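Local atomic coordinates of gamma-glutamyltranspeptidase (Streptomyces lincolnensis, PDB entry 6J3A), a protein that probably transfers or cleaves gamma-glutamyl groups in the manner of N-terminal nucleophile gamma-glutamyltranspeptidases. Residues S25-A28 and V29-D32; P109-F112 and D113-L117; M116-L119 and R120-T124; T124-L127 and A128-L131. One frame throughout, in Å; residues are numbered along the deposited sequence.

How the contacts relate
All four contacts are local ones, between residues three to five positions apart. Contacts 2 and 3 follow helix 111-122 and its ends and share Met116 and Leu117; contact 4, which shares Thr124 with contact 3, covers the following loop and the start of helix 127-140, and contact 1 the end of helix 20-31. Contact 2 is wholly buried, its chemistry aromatic and sulfur-based. Contact 3, partly buried, lays an arginine against a leucine, and contact 4 sets an aspartate against a proline beside a leucine pair. Contact 1 is buried partly by the second subunit. Met116 CE and Leu127 CD2, 3.9 Å apart, join contacts 2 and 3 to contact 4; Lys125 NZ reaches Asp32 OD2 of contact 1 in a salt bridge of 3.6 Å.

Contact 1: residues S25-A28 and V29-D32; sequences SAMA and VLED
Met27 and Glu31 meet across one turn at the C-terminal end of helix 20-31, with the side chain of Leu30 on the other flank of the methionine. The thioether of Met27 leaves with CG anti to the backbone N (chi1 -173°) and bends at chi2, which carries SD to 4.1 Å from Leu30 CD1; the two side chains cross at about a right angle. Met27 CE extends toward the glutamate and lies 3.8 Å from Glu31 OE1. Glu31 starts differently, CG beside its own backbone N (chi1 -65°), which sets CG 3.4 Å from Met27 O; a further bend at chi2 turns the carboxylate to the methionine methyl. That same carbonyl receives Glu31 N at 2.9 Å with a nearly straight N-H (169°), a well-formed backbone bond. Val29 N bonds weakly to Ser25 O and Ala26 O, and Leu30 N weakly to Ala26 O; the bond from Asp32 N to Ala28 O is also weak, where Asp32 leaves helical geometry and the helix ends. Val29 CG2 lies 3.6 Å from Ser25 O. The carboxylate of Glu31 is held from outside the turn: OE1 pairs with Arg617 in a salt bridge and accepts a hydrogen bond from Gln24 of the second subunit, so the methionine methyl borders a charged group at the dimer interface. Around the turn, Val29 packs on helix 36-50 and on Tyr133 of helix 127-140, Leu30 touches strand 424-428, and Ala28 meets Glu31 of the second subunit.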
loop_
_atom_site.group_PDB
_atom_site.type_symbol
_atom_site.label_atom_id
_atom_site.label_comp_id
_atom_site.label_asym_id
_atom_site.label_seq_id
_atom_site.Cartn_x
_atom_site.Cartn_y
_atom_site.Cartn_z
ATOM N N SER A 25 1.792 4.940 11.095
ATOM C CA SER A 25 1.901 5.611 12.389
ATOM C C SER A 25 2.147 7.100 12.160
ATOM O O SER A 25 1.525 7.948 12.806
ATOM C CB SER A 25 3.026 5.008 13.243
ATOM O OG SER A 25 2.748 3.668 13.614
ATOM N N ALA A 26 3.045 7.405 11.225
ATOM C CA ALA A 26 3.296 8.785 10.799
ATOM C C ALA A 26 2.041 9.422 10.188
ATOM O O ALA A 26 1.735 10.585 10.434
ATOM C CB ALA A 26 4.437 8.815 9.799
ATOM N N MET A 27 1.311 8.638 9.404
ATOM C CA MET A 27 0.071 9.098 8.800
ATOM C C MET A 27 -0.987 9.374 9.857
ATOM O O MET A 27 -1.746 10.332 9.736
ATOM C CB MET A 27 -0.448 8.049 7.828
ATOM C CG MET A 27 -1.646 8.497 7.025
ATOM S SD MET A 27 -1.158 9.739 5.833
ATOM C CE MET A 27 -2.747 10.448 5.413
ATOM N N ALA A 28 -1.042 8.522 10.875
ATOM C CA ALA A 28 -1.927 8.738 12.026
ATOM C C ALA A 28 -1.729 10.127 12.654
ATOM O O ALA A 28 -2.687 10.768 13.064
ATOM C CB ALA A 28 -1.724 7.646 13.070
ATOM N N VAL A 29 -0.482 10.580 12.710
ATOM C CA VAL A 29 -0.165 11.896 13.241
ATOM C C VAL A 29 -0.739 12.997 12.352
ATOM O O VAL A 29 -1.270 13.991 12.860
ATOM C CB VAL A 29 1.355 12.050 13.437
ATOM C CG1 VAL A 29 1.740 13.491 13.770
ATOM C CG2 VAL A 29 1.817 11.100 14.537
ATOM N N LEU A 30 -0.649 12.820 11.037
ATOM C CA LEU A 30 -1.265 13.771 10.116
ATOM C C LEU A 30 -2.773 13.829 10.325
ATOM O O LEU A 30 -3.327 14.916 10.472
ATOM C CB LEU A 30 -0.931 13.436 8.668
ATOM C CG LEU A 30 0.552 13.498 8.283
ATOM C CD1 LEU A 30 0.717 13.224 6.795
ATOM C CD2 LEU A 30 1.180 14.841 8.633
ATOM N N GLU A 31 -3.405 12.661 10.416
ATOM C CA GLU A 31 -4.846 12.551 10.683
ATOM C C GLU A 31 -5.295 13.236 11.981
ATOM O O GLU A 31 -6.429 13.696 12.100
ATOM C CB GLU A 31 -5.268 11.076 10.730
ATOM C CG GLU A 31 -5.132 10.302 9.421
ATOM C CD GLU A 31 -6.115 10.736 8.349
ATOM O OE1 GLU A 31 -6.038 10.172 7.233
ATOM O OE2 GLU A 31 -6.963 11.633 8.603
ATOM N N ASP A 32 -4.382 13.293 12.941
ATOM C CA ASP A 32 -4.603 13.906 14.236
ATOM C C ASP A 32 -4.199 15.406 14.249
ATOM O O ASP A 32 -4.098 16.025 15.313
ATOM C CB ASP A 32 -3.809 13.080 15.270
ATOM C CG ASP A 32 -4.423 13.099 16.663
ATOM O OD1 ASP A 32 -5.654 12.896 16.796
ATOM O OD2 ASP A 32 -3.651 13.279 17.635
#

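Contact 2: residues P109-F112 and D113-L117; sequences PGAF and DAWML
Met116 curls across the Phe112 ring, one helical turn further on, with CG and CE over one face. Phe112 places CG anti to its backbone N (chi1 -177°), while Met116 is bent twice along its chain. Met116 CG sits 3.4 Å from Phe112 CE2. The methyl CE is 4.3 Å from the ring centroid and 26° off the normal, a CH-pi contact, whereas SD, at 4.3 Å from the centroid, approaches obliquely in a Met-aromatic contact. In the backbone, Met116 N bonds to Phe112 O at 3.0 Å, in the carbonyl plane. Trp115 keeps CG beside its own backbone N (chi1 -67°), which brings CD1 to 3.1 Å from Ala111 O, the carbonyl that also accepts Trp115 N. A water accepts the N-H of Asp113 (3.1 Å from Asp113 N) and donates to Pro109 O, linking the helix start to the preceding loop. The buried carboxylate of Asp113 has both oxygens occupied, OD1 in a salt bridge with Arg213 and OD2 by Ala255 N. The helix is wedged between its neighbours: Phe112 stacks on Trp216 of helix 205-217 and touches Phe45 of helix 36-50, while Ala111, Ala114 and Trp115 pack on Val61 of strand 61-66.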
loop_
_atom_site.group_PDB
_atom_site.type_symbol
_atom_site.label_atom_id
_atom_site.label_comp_id
_atom_site.label_asym_id
_atom_site.label_seq_id
_atom_site.Cartn_x
_atom_site.Cartn_y
_atom_site.Cartn_z
ATOM N N PRO A 109 25.980 9.202 19.800
ATOM C CA PRO A 109 24.641 9.048 19.203
ATOM C C PRO A 109 24.005 10.378 18.815
ATOM O O PRO A 109 23.919 11.277 19.649
ATOM C CB PRO A 109 23.840 8.362 20.303
ATOM C CG PRO A 109 24.861 7.599 21.077
ATOM C CD PRO A 109 26.125 8.410 21.032
ATOM N N GLY A 110 23.590 10.498 17.558
ATOM C CA GLY A 110 23.108 11.771 17.011
ATOM C C GLY A 110 21.637 11.863 16.645
ATOM O O GLY A 110 21.074 12.962 16.568
ATOM N N ALA A 111 21.008 10.715 16.421
ATOM C CA ALA A 111 19.623 10.669 15.977
ATOM C C ALA A 111 18.642 11.275 16.974
ATOM O O ALA A 111 17.774 12.048 16.592
ATOM C CB ALA A 111 19.229 9.235 15.666
ATOM N N PHE A 112 18.773 10.925 18.244
ATOM C CA PHE A 112 17.804 11.380 19.222
ATOM C C PHE A 112 17.699 12.899 19.274
ATOM O O PHE A 112 16.606 13.451 19.153
ATOM C CB PHE A 112 18.096 10.861 20.618
ATOM C CG PHE A 112 17.053 11.272 21.615
ATOM C CD1 PHE A 112 15.867 10.572 21.719
ATOM C CD2 PHE A 112 17.235 12.397 22.408
ATOM C CE1 PHE A 112 14.889 10.970 22.621
ATOM C CE2 PHE A 112 16.266 12.798 23.314
ATOM C CZ PHE A 112 15.087 12.086 23.415
ATOM N N ASP A 113 18.834 13.562 19.463
ATOM C CA ASP A 113 18.843 15.026 19.562
ATOM C C ASP A 113 18.299 15.684 18.288
ATOM O O ASP A 113 17.590 16.689 18.361
ATOM C CB ASP A 113 20.239 15.566 19.868
ATOM C CG ASP A 113 20.201 16.992 20.394
ATOM O OD1 ASP A 113 19.714 17.199 21.534
ATOM O OD2 ASP A 113 20.635 17.918 19.664
ATOM N N ALA A 114 18.630 15.099 17.138
ATOM C CA ALA A 114 18.126 15.555 15.852
ATOM C C ALA A 114 16.605 15.539 15.768
ATOM O O ALA A 114 16.007 16.524 15.357
ATOM C CB ALA A 114 18.721 14.726 14.726
ATOM N N TRP A 115 15.982 14.432 16.161
ATOM C CA TRP A 115 14.516 14.335 16.156
ATOM C C TRP A 115 13.881 15.275 17.184
ATOM O O TRP A 115 12.767 15.768 16.978
ATOM C CB TRP A 115 14.056 12.892 16.422
ATOM C CG TRP A 115 14.394 11.923 15.324
ATOM C CD1 TRP A 115 15.162 10.793 15.426
ATOM C CD2 TRP A 115 13.972 11.995 13.958
ATOM N NE1 TRP A 115 15.242 10.156 14.206
ATOM C CE2 TRP A 115 14.524 10.876 13.289
ATOM C CE3 TRP A 115 13.178 12.893 13.235
ATOM C CZ2 TRP A 115 14.305 10.634 11.939
ATOM C CZ3 TRP A 115 12.959 12.648 11.886
ATOM C CH2 TRP A 115 13.525 11.527 11.251
ATOM N N MET A 116 14.587 15.510 18.287
ATOM C CA MET A 116 14.120 16.439 19.305
ATOM C C MET A 116 14.167 17.851 18.767
ATOM O O MET A 116 13.259 18.630 19.013
ATOM C CB MET A 116 14.968 16.352 20.582
ATOM C CG MET A 116 14.737 15.128 21.452
ATOM S SD MET A 116 13.013 14.686 21.731
ATOM C CE MET A 116 12.802 13.466 20.437
ATOM N N LEU A 117 15.237 18.180 18.045
ATOM C CA LEU A 117 15.360 19.504 17.435
ATOM C C LEU A 117 14.253 19.737 16.422
ATOM O O LEU A 117 13.617 20.792 16.421
ATOM C CB LEU A 117 16.717 19.702 16.742
ATOM C CG LEU A 117 17.765 20.590 17.424
ATOM C CD1 LEU A 117 18.906 20.838 16.455
ATOM C CD2 LEU A 117 17.237 21.935 17.905
HETATM O O HOH W 1 21.502 12.407 20.434
#

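Contact 3: residues M116-L119 and R120-T124; sequences MLLL and RDHGT
Arg120 N, Asp121 N and His122 N bond in turn to the carbonyls of Met116, Leu117 and Leu118, each at 2.9 Å, so the regular i to i+4 pattern of helix 111-122 runs unbroken through these residues. Their lines differ in detail: Asp121 N meets Leu117 O nearly end-on, with a C=O...N angle of 162°, while Arg120 N is tilted 26° out of the plane of the Met116 carbonyl. The pattern then frays. Gly123 N is shared weakly between Leu118 O and Leu119 O, and the chain passes into the loop that leads to helix 127-140. This is the C-terminal end of a helix packed against helix 205-217, where Leu119 and Met116 both touch Ile209, and against helix 36-50, where Leu118 touches Tyr37; Leu117 and Leu118 also reach Leu75 of strand 73-77.

Among the side chains, Leu117 and Arg120 run side by side in the same direction, and Leu117 CD2 lies over one face of the guanidinium, 3.6 Å from Arg120 CZ. Arg120 starts with CG anti to its backbone N (chi1 -171°) and bends at chi3, which brings NE back toward the next residue. Arg120 NE then makes a salt bridge of 2.9 Å to Asp121 OD1, approaching from above the carboxylate plane, with a weak second bond from Arg120 NH2 to the same oxygen. The guanidinium has a second carboxylate partner, Glu210, at NH1, and Asp121 OD2 is hydrogen-bonded to Tyr257 OH. The two acids probably offset the nearby positive charge of Arg213 and limit rotation of the group.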
loop_
_atom_site.group_PDB
_atom_site.type_symbol
_atom_site.label_atom_id
_atom_site.label_comp_id
_atom_site.label_asym_id
_atom_site.label_seq_id
_atom_site.Cartn_x
_atom_site.Cartn_y
_atom_site.Cartn_z
ATOM N N MET A 116 14.587 15.510 18.287
ATOM C CA MET A 116 14.120 16.439 19.305
ATOM C C MET A 116 14.167 17.851 18.767
ATOM O O MET A 116 13.259 18.630 19.013
ATOM C CB MET A 116 14.968 16.352 20.582
ATOM C CG MET A 116 14.737 15.128 21.452
ATOM S SD MET A 116 13.013 14.686 21.731
ATOM C CE MET A 116 12.802 13.466 20.437
ATOM N N LEU A 117 15.237 18.180 18.045
ATOM C CA LEU A 117 15.360 19.504 17.435
ATOM C C LEU A 117 14.253 19.737 16.422
ATOM O O LEU A 117 13.617 20.792 16.421
ATOM C CB LEU A 117 16.717 19.702 16.742
ATOM C CG LEU A 117 17.765 20.590 17.424
ATOM C CD1 LEU A 117 18.906 20.838 16.455
ATOM C CD2 LEU A 117 17.237 21.935 17.905
ATOM N N LEU A 118 14.039 18.744 15.564
ATOM C CA LEU A 118 12.977 18.807 14.567
ATOM C C LEU A 118 11.623 19.068 15.217
ATOM O O LEU A 118 10.923 20.009 14.855
ATOM C CB LEU A 118 12.935 17.521 13.742
ATOM C CG LEU A 118 12.095 17.617 12.460
ATOM C CD1 LEU A 118 12.696 18.556 11.421
ATOM C CD2 LEU A 118 11.926 16.239 11.854
ATOM N N LEU A 119 11.281 18.244 16.191
ATOM C CA LEU A 119 10.041 18.410 16.930
ATOM C C LEU A 119 9.932 19.803 17.563
ATOM O O LEU A 119 8.897 20.440 17.483
ATOM C CB LEU A 119 9.907 17.320 18.003
ATOM C CG LEU A 119 8.517 17.057 18.601
ATOM C CD1 LEU A 119 7.493 16.698 17.532
ATOM C CD2 LEU A 119 8.576 15.945 19.634
ATOM N N ARG A 120 11.013 20.284 18.154
ATOM C CA ARG A 120 10.988 21.549 18.883
ATOM C C ARG A 120 10.816 22.754 17.964
ATOM O O ARG A 120 10.037 23.664 18.271
ATOM C CB ARG A 120 12.269 21.708 19.699
ATOM C CG ARG A 120 12.252 22.894 20.657
ATOM C CD ARG A 120 13.641 23.268 21.125
ATOM N NE ARG A 120 14.497 23.680 20.010
ATOM C CZ ARG A 120 15.698 24.243 20.122
ATOM N NH1 ARG A 120 16.241 24.488 21.313
ATOM N NH2 ARG A 120 16.367 24.569 19.020
ATOM N N ASP A 121 11.560 22.760 16.861
ATOM C CA ASP A 121 11.588 23.897 15.930
ATOM C C ASP A 121 10.458 23.877 14.899
ATOM O O ASP A 121 9.851 24.916 14.639
ATOM C CB ASP A 121 12.947 23.979 15.213
ATOM C CG ASP A 121 14.086 24.384 16.143
ATOM O OD1 ASP A 121 13.840 24.702 17.322
ATOM O OD2 ASP A 121 15.245 24.390 15.694
ATOM N N HIS A 122 10.177 22.709 14.323
ATOM C CA HIS A 122 9.230 22.597 13.196
ATOM C C HIS A 122 7.950 21.792 13.441
ATOM O O HIS A 122 7.059 21.783 12.595
ATOM C CB HIS A 122 9.970 22.033 11.990
ATOM C CG HIS A 122 11.154 22.851 11.596
ATOM N ND1 HIS A 122 11.057 23.925 10.741
ATOM C CD2 HIS A 122 12.452 22.785 11.975
ATOM C CE1 HIS A 122 12.250 24.474 10.592
ATOM N NE2 HIS A 122 13.114 23.800 11.329
ATOM N N GLY A 123 7.853 21.136 14.591
ATOM C CA GLY A 123 6.666 20.384 14.953
ATOM C C GLY A 123 5.681 21.209 15.763
ATOM O O GLY A 123 5.977 22.329 16.184
ATOM N N THR A 124 4.516 20.611 15.992
ATOM C CA THR A 124 3.405 21.204 16.751
ATOM C C THR A 124 2.880 20.349 17.914
ATOM O O THR A 124 2.140 20.861 18.768
ATOM C CB THR A 124 2.216 21.480 15.816
ATOM O OG1 THR A 124 1.715 20.244 15.284
ATOM C CG2 THR A 124 2.645 22.384 14.673
#

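Contact 4: residues T124-L127 and A128-L131; sequences TKPL and ADVL
Pro126 O and Leu127 O open helix 127-140 by accepting Val130 N at 3.2 Å and Leu131 N at 2.9 Å, with a weak second bond from Val130 N to Leu127 O, Pro126 at the N-cap position and Lys125 still in the loop. The main apolar contact joins Leu127 to Leu131, one turn apart: Leu127 CD2 and Leu131 CD2 pack tightly, 3.4 Å from each other, and the two side chains cross at a slant. Leu127 holds a chi1 of -136°, away from a staggered position. Leu131 takes a less common first torsion, with CG between its backbone N and carbonyl carbon (chi1 76°). This tucks Leu131 CG to within 3.3 Å of Leu127 O, the carbonyl that also accepts its backbone N-H. On another flank the carboxylate of Asp129 meets the proline ring, OD2 lying 3.5 Å from Pro126 CD. Lys125 passes close by, its CB 4.0 Å from Val130 CG2, but bends so that its ammonium donates to Asp32 O; Lys125 NZ stays 5.1 Å from Asp129 OD2, too far for direct contact, although the opposite charges probably attract. The turn lies where several helices converge: Leu127 packs on Leu195 and Leu196 of helix 186-200, on Ala212 of helix 205-217 and on Met116 and Leu119 of helix 111-122, while Val130 touches Val41 and Ala42 of helix 36-50.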
loop_
_atom_site.group_PDB
_atom_site.type_symbol
_atom_site.label_atom_id
_atom_site.label_comp_id
_atom_site.label_asym_id
_atom_site.label_seq_id
_atom_site.Cartn_x
_atom_site.Cartn_y
_atom_site.Cartn_z
ATOM N N THR A 124 4.516 20.611 15.992
ATOM C CA THR A 124 3.405 21.204 16.751
ATOM C C THR A 124 2.880 20.349 17.914
ATOM O O THR A 124 2.140 20.861 18.768
ATOM C CB THR A 124 2.216 21.480 15.816
ATOM O OG1 THR A 124 1.715 20.244 15.284
ATOM C CG2 THR A 124 2.645 22.384 14.673
ATOM N N LYS A 125 3.261 19.067 17.948
ATOM C CA LYS A 125 2.763 18.114 18.940
ATOM C C LYS A 125 3.765 17.864 20.073
ATOM O O LYS A 125 4.976 18.023 19.873
ATOM C CB LYS A 125 2.413 16.787 18.264
ATOM C CG LYS A 125 1.284 16.918 17.255
ATOM C CD LYS A 125 0.643 15.579 16.903
ATOM C CE LYS A 125 -0.680 15.378 17.628
ATOM N NZ LYS A 125 -1.756 16.238 17.048
ATOM N N PRO A 126 3.268 17.477 21.268
ATOM C CA PRO A 126 4.189 17.114 22.347
ATOM C C PRO A 126 4.862 15.764 22.122
ATOM O O PRO A 126 4.368 14.931 21.356
ATOM C CB PRO A 126 3.295 17.064 23.600
ATOM C CG PRO A 126 1.944 17.540 23.175
ATOM C CD PRO A 126 1.865 17.336 21.698
ATOM N N LEU A 127 5.974 15.569 22.818
ATOM C CA LEU A 127 6.773 14.356 22.722
ATOM C C LEU A 127 5.921 13.125 22.956
ATOM O O LEU A 127 6.012 12.147 22.220
ATOM C CB LEU A 127 7.900 14.379 23.769
ATOM C CG LEU A 127 9.317 13.956 23.355
ATOM C CD1 LEU A 127 10.014 13.329 24.552
ATOM C CD2 LEU A 127 9.371 13.011 22.163
ATOM N N ALA A 128 5.097 13.205 23.997
ATOM C CA ALA A 128 4.191 12.127 24.392
ATOM C C ALA A 128 3.302 11.639 23.243
ATOM O O ALA A 128 3.275 10.444 22.945
ATOM C CB ALA A 128 3.336 12.566 25.575
ATOM N N ASP A 129 2.603 12.565 22.588
ATOM C CA ASP A 129 1.663 12.206 21.512
ATOM C C ASP A 129 2.377 11.617 20.294
ATOM O O ASP A 129 1.840 10.745 19.605
ATOM C CB ASP A 129 0.825 13.417 21.068
ATOM C CG ASP A 129 -0.010 14.036 22.208
ATOM O OD1 ASP A 129 0.091 13.593 23.370
ATOM O OD2 ASP A 129 -0.779 14.988 21.934
ATOM N N VAL A 130 3.590 12.087 20.040
ATOM C CA VAL A 130 4.298 11.696 18.840
ATOM C C VAL A 130 5.033 10.393 19.047
ATOM O O VAL A 130 5.214 9.641 18.094
ATOM C CB VAL A 130 5.174 12.851 18.297
ATOM C CG1 VAL A 130 6.532 12.396 17.809
ATOM C CG2 VAL A 130 4.439 13.543 17.158
ATOM N N LEU A 131 5.444 10.096 20.276
ATOM C CA LEU A 131 6.160 8.844 20.485
ATOM C C LEU A 131 5.342 7.692 21.126
ATOM O O LEU A 131 5.881 6.606 21.330
ATOM C CB LEU A 131 7.557 9.098 21.092
ATOM C CG LEU A 131 7.857 9.451 22.538
ATOM C CD1 LEU A 131 7.456 8.314 23.455
ATOM C CD2 LEU A 131 9.349 9.695 22.681
#